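Local coordinates for HmuY protein (Prevotella intermedia, PDB 6R2H) that probably binds heme as a hemophore-like protein of the HmuY family, taking part in heme acquisition by this bacterium, at residues 7-12 against 182-187; 18-23 against 67-72. All coordinates share one frame; numbering follows the deposited sequence.

Interaction 1: 7-12 against 182-187; sequences HFETLM and AVSFDY
Strands 7-11 and 182-187 run antiparallel, their axes 4.7 Å apart, with Phe8 paired to Phe185 and Thr10 to Val183 through two-way backbone hydrogen bonds; Phe8 N reaches Phe185 O at 2.9 Å. On the face carrying these hydrogen-bonded pairs, the Phe8 and Phe185 rings are nearly parallel (15°) but slid so far that they barely overlap. What lies over the Phe185 face is instead the CB of Phe8, a CH-pi contact 3.9 Å from the ring centroid. Phe185 has CG between its backbone N and carbonyl carbon (chi1 54°), which swings the ring toward its partner strand. Flat, apolar rings suit this face, which is turned to the interior: strand 6-11 is an outermost strand of the large antiparallel sheet, and strand 17-21 packs against Phe8 through Ile19 and Ile21. Beyond the strand end, the bent chain of Met12 brings SD to Val183 CG2 at 3.5 Å. The other face is mixed: apolar where Leu11 meets Ala182, polar around His7, Ser184 and Asp186. His7 ND1 makes two weak, bent bonds, to Asp186 OD1 (2.8 Å) and to Phe185 O, while NE2 donates in its ring plane to Glu9 OE1, which limits the ring's rotation.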
# COMPACT_ATOMS: atom_id res chain seq x y z
N HIS A 7 -13.07 9.42 -6.77
CA HIS A 7 -12.04 8.75 -7.54
C HIS A 7 -10.66 9.25 -7.12
O HIS A 7 -10.49 10.42 -6.78
CB HIS A 7 -12.32 8.87 -9.04
CG HIS A 7 -11.31 8.17 -9.88
ND1 HIS A 7 -11.01 6.83 -9.75
CD2 HIS A 7 -10.52 8.62 -10.89
CE1 HIS A 7 -10.08 6.49 -10.62
NE2 HIS A 7 -9.77 7.56 -11.34
N PHE A 8 -9.70 8.33 -7.10
CA PHE A 8 -8.30 8.65 -6.90
C PHE A 8 -7.47 7.91 -7.94
O PHE A 8 -7.69 6.72 -8.20
CB PHE A 8 -7.83 8.22 -5.51
CG PHE A 8 -6.35 8.44 -5.31
CD1 PHE A 8 -5.42 7.53 -5.80
CD2 PHE A 8 -5.88 9.57 -4.66
CE1 PHE A 8 -4.06 7.74 -5.65
CE2 PHE A 8 -4.51 9.78 -4.51
CZ PHE A 8 -3.60 8.87 -5.02
N GLU A 9 -6.49 8.62 -8.51
CA GLU A 9 -5.57 8.03 -9.47
C GLU A 9 -4.26 8.82 -9.52
O GLU A 9 -4.26 10.04 -9.37
CB GLU A 9 -6.19 7.91 -10.86
CG GLU A 9 -6.51 9.22 -11.55
CD GLU A 9 -7.05 8.96 -12.95
OE1 GLU A 9 -8.01 8.15 -13.07
OE2 GLU A 9 -6.48 9.52 -13.91
N THR A 10 -3.16 8.08 -9.71
CA THR A 10 -1.84 8.65 -9.84
C THR A 10 -0.87 7.58 -10.35
O THR A 10 -1.07 6.40 -10.11
CB THR A 10 -1.34 9.25 -8.52
OG1 THR A 10 -0.29 10.16 -8.83
CG2 THR A 10 -0.86 8.22 -7.53
N LEU A 11 0.17 8.03 -11.06
CA LEU A 11 1.29 7.16 -11.39
C LEU A 11 2.17 7.06 -10.15
O LEU A 11 2.36 8.04 -9.44
CB LEU A 11 2.06 7.77 -12.56
CG LEU A 11 1.30 7.81 -13.89
CD1 LEU A 11 2.15 8.42 -14.99
CD2 LEU A 11 0.83 6.43 -14.30
N MET A 12 2.70 5.86 -9.90
CA MET A 12 3.46 5.64 -8.67
C MET A 12 4.91 6.12 -8.82
O MET A 12 5.49 6.08 -9.90
CB MET A 12 3.43 4.17 -8.26
CG MET A 12 2.10 3.74 -7.66
SD MET A 12 1.62 4.67 -6.18
CE MET A 12 2.63 3.88 -4.92
N ALA A 182 1.00 2.24 -11.11
CA ALA A 182 -0.01 3.21 -10.76
C ALA A 182 -0.93 2.65 -9.67
O ALA A 182 -0.98 1.44 -9.46
CB ALA A 182 -0.82 3.60 -11.97
N VAL A 183 -1.64 3.55 -8.99
CA VAL A 183 -2.68 3.18 -8.04
C VAL A 183 -3.90 4.01 -8.43
O VAL A 183 -3.81 5.23 -8.52
CB VAL A 183 -2.25 3.44 -6.58
CG1 VAL A 183 -3.43 3.44 -5.60
CG2 VAL A 183 -1.14 2.51 -6.09
N SER A 184 -5.02 3.32 -8.70
CA SER A 184 -6.28 3.94 -9.08
C SER A 184 -7.43 3.21 -8.39
O SER A 184 -7.44 1.99 -8.38
CB SER A 184 -6.44 3.87 -10.56
OG SER A 184 -7.51 4.68 -10.98
N PHE A 185 -8.38 3.95 -7.79
CA PHE A 185 -9.55 3.34 -7.17
C PHE A 185 -10.70 4.33 -7.05
O PHE A 185 -10.52 5.54 -7.14
CB PHE A 185 -9.23 2.79 -5.77
CG PHE A 185 -8.61 3.78 -4.80
CD1 PHE A 185 -9.41 4.60 -4.01
CD2 PHE A 185 -7.23 3.86 -4.67
CE1 PHE A 185 -8.85 5.50 -3.11
CE2 PHE A 185 -6.67 4.75 -3.76
CZ PHE A 185 -7.48 5.56 -2.98
N ASP A 186 -11.90 3.77 -6.85
CA ASP A 186 -13.08 4.54 -6.46
C ASP A 186 -13.39 4.21 -5.02
O ASP A 186 -13.04 3.12 -4.55
CB ASP A 186 -14.30 4.20 -7.32
CG ASP A 186 -14.07 4.41 -8.80
OD1 ASP A 186 -13.37 5.38 -9.16
OD2 ASP A 186 -14.57 3.59 -9.59
N TYR A 187 -14.05 5.15 -4.33
CA TYR A 187 -14.28 4.97 -2.91
C TYR A 187 -15.41 5.85 -2.38
O TYR A 187 -15.75 6.88 -2.95
CB TYR A 187 -13.02 5.31 -2.12
CG TYR A 187 -12.57 6.75 -2.15
CD1 TYR A 187 -11.84 7.24 -3.22
CD2 TYR A 187 -12.83 7.60 -1.08
CE1 TYR A 187 -11.39 8.55 -3.23
CE2 TYR A 187 -12.38 8.92 -1.08
CZ TYR A 187 -11.66 9.39 -2.16
OH TYR A 187 -11.20 10.68 -2.19

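Interaction 2: 18-23 against 67-72; sequences WIYIDL and KKWDIA. With GOL (glycerol), chain C.
Tyr20 and Trp69 lie side by side and point the same way, yet their rings meet T-shaped: the tyrosine edge stands on the indole face, planes 77° apart, with Tyr20 CD2 3.5 Å from Trp69 CD2. The indole takes this place because its CG sits between the backbone N and the carbonyl carbon (chi1 66°). Small Ala72 fits its CB against both Tyr20 CD2 and Trp18 CE3, each at 3.7 Å. The backbone beneath is antiparallel with a classic beta bulge: Asp70 and Ile71 both face Ile21, whose O accepts a bond from Asp70 N at 2.8 Å and a weak one from Ile71 N, while its N donates almost straight to Ile71 O. This joins strands 17-21 and 71-74 of the smaller, four-stranded sheet. From the bulge itself Asp70 reaches across to segment 18-23, its short side chain letting OD2 take the Leu23 N-H (2.6 Å) on its anti lone pair. Asp22 OD1, which accepts from Glu24 N, lies 3.5 Å from Asp70 OD2; the like charges might raise one carboxylate's proton affinity, probably offset by the two backbone N-H groups. Beside them a glycerol, probably a crystallisation additive, donates from O1 to Asp70 OD1.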
# COMPACT_ATOMS: atom_id res chain seq x y z
N TRP A 18 6.73 6.57 -1.12
CA TRP A 18 5.36 6.30 -0.71
C TRP A 18 4.46 7.41 -1.27
O TRP A 18 4.91 8.53 -1.49
CB TRP A 18 5.28 6.32 0.82
CG TRP A 18 5.80 5.11 1.52
CD1 TRP A 18 7.08 4.88 1.94
CD2 TRP A 18 5.04 3.95 1.91
NE1 TRP A 18 7.17 3.65 2.56
CE2 TRP A 18 5.94 3.06 2.56
CE3 TRP A 18 3.70 3.56 1.76
CZ2 TRP A 18 5.53 1.83 3.06
CZ3 TRP A 18 3.29 2.35 2.27
CH2 TRP A 18 4.20 1.49 2.91
N ILE A 19 3.18 7.09 -1.45
CA ILE A 19 2.16 8.13 -1.50
C ILE A 19 1.26 7.98 -0.27
O ILE A 19 0.98 6.87 0.16
CB ILE A 19 1.37 8.09 -2.82
CG1 ILE A 19 0.54 6.81 -2.98
CG2 ILE A 19 2.29 8.33 -4.01
CD1 ILE A 19 -0.46 6.87 -4.10
N TYR A 20 0.83 9.12 0.28
CA TYR A 20 -0.02 9.17 1.46
C TYR A 20 -1.33 9.86 1.08
O TYR A 20 -1.32 11.02 0.66
CB TYR A 20 0.69 9.90 2.61
CG TYR A 20 1.90 9.18 3.15
CD1 TYR A 20 3.15 9.35 2.56
CD2 TYR A 20 1.81 8.33 4.24
CE1 TYR A 20 4.27 8.69 3.06
CE2 TYR A 20 2.92 7.67 4.75
CZ TYR A 20 4.16 7.85 4.15
OH TYR A 20 5.27 7.21 4.62
N ILE A 21 -2.45 9.14 1.23
CA ILE A 21 -3.73 9.65 0.75
C ILE A 21 -4.64 10.03 1.91
O ILE A 21 -4.92 9.20 2.77
CB ILE A 21 -4.41 8.66 -0.20
CG1 ILE A 21 -3.44 8.25 -1.31
CG2 ILE A 21 -5.69 9.28 -0.76
CD1 ILE A 21 -3.84 7.01 -2.06
N ASP A 22 -5.11 11.28 1.89
CA ASP A 22 -6.18 11.73 2.76
C ASP A 22 -7.51 11.43 2.06
O ASP A 22 -7.85 12.07 1.08
CB ASP A 22 -6.08 13.23 3.03
CG ASP A 22 -7.16 13.76 3.95
OD1 ASP A 22 -8.14 13.03 4.21
OD2 ASP A 22 -6.98 14.89 4.44
N LEU A 23 -8.25 10.45 2.58
CA LEU A 23 -9.42 9.97 1.85
C LEU A 23 -10.53 11.02 1.87
O LEU A 23 -11.32 11.12 0.93
CB LEU A 23 -9.87 8.61 2.39
CG LEU A 23 -9.07 7.41 1.88
CD1 LEU A 23 -9.56 6.12 2.49
CD2 LEU A 23 -9.07 7.30 0.35
N LYS A 67 0.79 15.02 7.39
CA LYS A 67 0.04 15.40 8.57
C LYS A 67 -1.30 14.66 8.58
O LYS A 67 -1.74 14.19 9.62
CB LYS A 67 -0.24 16.90 8.55
CG LYS A 67 0.94 17.83 8.77
CD LYS A 67 1.50 17.79 10.17
CE LYS A 67 2.68 18.73 10.32
NZ LYS A 67 3.47 18.44 11.54
N LYS A 68 -1.92 14.62 7.40
CA LYS A 68 -3.25 14.06 7.23
C LYS A 68 -3.22 12.99 6.15
O LYS A 68 -3.06 13.30 4.96
CB LYS A 68 -4.26 15.19 6.96
CG LYS A 68 -4.71 15.92 8.22
CD LYS A 68 -5.49 17.19 7.97
CE LYS A 68 -5.46 18.13 9.15
NZ LYS A 68 -5.76 19.53 8.76
N TRP A 69 -3.38 11.73 6.56
CA TRP A 69 -3.49 10.63 5.63
C TRP A 69 -4.25 9.49 6.29
O TRP A 69 -4.27 9.40 7.51
CB TRP A 69 -2.10 10.19 5.13
CG TRP A 69 -1.21 9.60 6.19
CD1 TRP A 69 -0.49 10.27 7.13
CD2 TRP A 69 -0.98 8.20 6.43
NE1 TRP A 69 0.20 9.40 7.93
CE2 TRP A 69 -0.08 8.12 7.53
CE3 TRP A 69 -1.42 7.02 5.83
CZ2 TRP A 69 0.36 6.89 8.02
CZ3 TRP A 69 -0.97 5.81 6.32
CH2 TRP A 69 -0.09 5.75 7.41
N ASP A 70 -4.82 8.60 5.46
CA ASP A 70 -5.60 7.47 5.93
C ASP A 70 -4.94 6.17 5.48
O ASP A 70 -4.80 5.25 6.29
CB ASP A 70 -7.05 7.59 5.45
CG ASP A 70 -7.71 8.85 5.95
OD1 ASP A 70 -7.75 9.02 7.20
OD2 ASP A 70 -8.13 9.67 5.10
N ILE A 71 -4.58 6.12 4.18
CA ILE A 71 -3.92 4.96 3.59
C ILE A 71 -2.72 5.43 2.76
O ILE A 71 -2.67 6.59 2.33
CB ILE A 71 -4.88 4.08 2.76
CG1 ILE A 71 -5.39 4.80 1.51
CG2 ILE A 71 -6.01 3.55 3.62
CD1 ILE A 71 -6.28 3.97 0.60
N ALA A 72 -1.79 4.50 2.53
CA ALA A 72 -0.53 4.79 1.86
C ALA A 72 -0.11 3.60 1.00
O ALA A 72 -0.41 2.45 1.33
CB ALA A 72 0.52 5.19 2.87
C1 GOL C . -9.07 11.57 8.43
O1 GOL C . -9.93 10.59 7.85
C2 GOL C . -8.55 12.55 7.40
O2 GOL C . -7.27 12.16 6.90
C3 GOL C . -8.52 13.99 7.88
O3 GOL C . -7.79 14.14 9.10

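Interaction 2 is nested within the chain loop closed by interaction 1, and their centres lie about 12 Å apart. They belong to different sheets, the large antiparallel one and the four-stranded one, whose apolar side chains interlock: Phe8 CZ meets Ile21 CD1 at 3.5 Å, and Ile19 CD1 lies 3.7 Å from both Met12 SD and Thr10 CG2. Phe185 adds contacts to Ile21, Leu23 and Ile71, so it touches both segments of interaction 2. A polar tie supplements this packing, a probable hydrogen bond of 3.2 Å between Tyr187 OH and Leu23 O. The glycerol at Asp22 and Asp70, also bonded to Asn164, lies beside interaction 2; no heme is bound in this apo structure.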